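Local coordinates for protein geranylgeranyl Pyrophosphate Synthetase (Geoglobus acetivorans, PDB 5JFQ) that catalyses the stepwise, magnesium-dependent condensation of three isopentenyl diphosphate units onto dimethylallyl diphosphate, giving mainly geranylgeranyl diphosphate and a little farnesyl diphosphate, at residues B[58-62]-B[187-193]. Sequence-based numbering, arbitrary orientation.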
loop_
_atom_site.group_PDB
_atom_site.type_symbol
_atom_site.label_atom_id
_atom_site.label_comp_id
_atom_site.label_asym_id
_atom_site.label_seq_id
_atom_site.Cartn_x
_atom_site.Cartn_y
_atom_site.Cartn_z
ATOM N N ALA B 58 6.523 7.956 28.242
ATOM C CA ALA B 58 5.889 7.260 29.353
ATOM C C ALA B 58 6.585 5.943 29.657
ATOM O O ALA B 58 6.650 5.531 30.820
ATOM C CB ALA B 58 4.413 7.012 29.054
ATOM N N LEU B 59 7.097 5.259 28.635
ATOM C CA LEU B 59 7.900 4.075 28.900
ATOM C C LEU B 59 9.273 4.427 29.420
ATOM O O LEU B 59 10.088 3.525 29.659
ATOM C CB LEU B 59 8.020 3.227 27.642
ATOM C CG LEU B 59 6.680 2.581 27.304
ATOM C CD1 LEU B 59 6.758 1.848 25.986
ATOM C CD2 LEU B 59 6.290 1.638 28.418
ATOM N N GLY B 60 9.531 5.714 29.614
ATOM C CA GLY B 60 10.836 6.148 30.047
ATOM C C GLY B 60 11.883 5.836 29.011
ATOM O O GLY B 60 12.956 5.323 29.352
ATOM N N GLU B 61 11.591 6.107 27.748
ATOM C CA GLU B 61 12.560 5.919 26.689
ATOM C C GLU B 61 12.925 7.263 26.094
ATOM O O GLU B 61 12.370 8.304 26.451
ATOM C CB GLU B 61 12.013 4.976 25.630
ATOM C CG GLU B 61 11.965 3.565 26.129
ATOM C CD GLU B 61 13.353 2.973 26.203
ATOM O OE1 GLU B 61 14.270 3.564 25.573
ATOM O OE2 GLU B 61 13.519 1.930 26.880
ATOM N N ASP B 62 13.908 7.242 25.209
ATOM C CA ASP B 62 14.245 8.449 24.469
ATOM C C ASP B 62 13.223 8.550 23.357
ATOM O O ASP B 62 13.277 7.801 22.381
ATOM C CB ASP B 62 15.664 8.387 23.926
ATOM C CG ASP B 62 16.141 9.722 23.418
ATOM O OD1 ASP B 62 15.310 10.519 22.925
ATOM O OD2 ASP B 62 17.358 9.975 23.513
ATOM N N PRO B 187 5.943 1.992 20.675
ATOM C CA PRO B 187 7.175 2.152 21.471
ATOM C C PRO B 187 7.423 0.980 22.410
ATOM O O PRO B 187 8.585 0.618 22.651
ATOM C CB PRO B 187 6.944 3.467 22.238
ATOM C CG PRO B 187 5.864 4.171 21.509
ATOM C CD PRO B 187 4.980 3.069 20.982
ATOM N N ALA B 188 6.362 0.366 22.939
ATOM C CA ALA B 188 6.531 -0.857 23.712
ATOM C C ALA B 188 7.096 -1.972 22.856
ATOM O O ALA B 188 7.844 -2.824 23.352
ATOM C CB ALA B 188 5.202 -1.294 24.319
ATOM N N VAL B 189 6.745 -1.993 21.575
ATOM C CA VAL B 189 7.307 -3.002 20.694
ATOM C C VAL B 189 8.745 -2.662 20.360
ATOM O O VAL B 189 9.627 -3.528 20.407
ATOM C CB VAL B 189 6.465 -3.142 19.420
ATOM C CG1 VAL B 189 7.021 -4.267 18.558
ATOM C CG2 VAL B 189 5.024 -3.393 19.783
ATOM N N LEU B 190 9.002 -1.392 20.029
ATOM C CA LEU B 190 10.323 -0.993 19.557
ATOM C C LEU B 190 11.388 -1.172 20.637
ATOM O O LEU B 190 12.525 -1.547 20.338
ATOM C CB LEU B 190 10.283 0.455 19.063
ATOM C CG LEU B 190 9.732 0.614 17.641
ATOM C CD1 LEU B 190 9.570 2.069 17.207
ATOM C CD2 LEU B 190 10.626 -0.136 16.673
ATOM N N PHE B 191 11.034 -0.930 21.898
ATOM C CA PHE B 191 11.974 -0.948 23.011
ATOM C C PHE B 191 11.704 -2.103 23.963
ATOM O O PHE B 191 11.887 -1.977 25.171
ATOM C CB PHE B 191 11.927 0.386 23.742
ATOM C CG PHE B 191 11.983 1.534 22.817
ATOM C CD1 PHE B 191 12.803 1.484 21.704
ATOM C CD2 PHE B 191 11.191 2.638 23.009
ATOM C CE1 PHE B 191 12.860 2.530 20.807
ATOM C CE2 PHE B 191 11.239 3.696 22.118
ATOM C CZ PHE B 191 12.079 3.635 21.009
ATOM N N GLY B 192 11.231 -3.221 23.428
ATOM C CA GLY B 192 11.278 -4.467 24.162
ATOM C C GLY B 192 10.565 -4.474 25.492
ATOM O O GLY B 192 10.889 -5.303 26.346
ATOM N N LYS B 193 9.594 -3.590 25.701
ATOM C CA LYS B 193 8.743 -3.815 26.857
ATOM C C LYS B 193 7.944 -5.099 26.636
ATOM O O LYS B 193 7.875 -5.631 25.526
ATOM C CB LYS B 193 7.842 -2.603 27.110
ATOM C CG LYS B 193 8.578 -1.273 26.980
ATOM C CD LYS B 193 9.923 -1.286 27.714
ATOM C CE LYS B 193 10.482 0.122 27.842
ATOM N NZ LYS B 193 11.814 0.162 28.512
#
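In the mainly helical prenyltransferase fold of this synthase, the C-terminal ends of helices 47-58 and 165-190, with the loops that follow them, meet through L59 and E61 on one side and P187, A188, F191 and K193 on the other. A Schellman motif, with G60 at positive phi, ends the first helix, and the side chains of L59 and E61 both point toward 187-193. L59 puts its CD1 branch against the last helical turn, 3.9 Å from A188 CB and 4.1 Å from P187 CB. K193 CG lies 3.7 Å from L59 CD1. V197 and L201 of helix 195-221 also touch L59. The E61 chain runs alongside F191 in the opposite sense: CB and CG pass beside CD2, OE1 lies over one face of the ring, and the carboxylate plane is turned 36° from the ring plane. A bend at chi2 (-73°) folds the carboxylate back toward K193, which reaches it from the opposite direction. Trimmed to alanine, E61 loses CG and its carboxylate, which would probably leave the K193 ammonium without its charged mate and the CD2 side of F191 less covered. The salt bridge runs from K193 NZ to the anti lone pair of E61 OE2, at 2.9 Å.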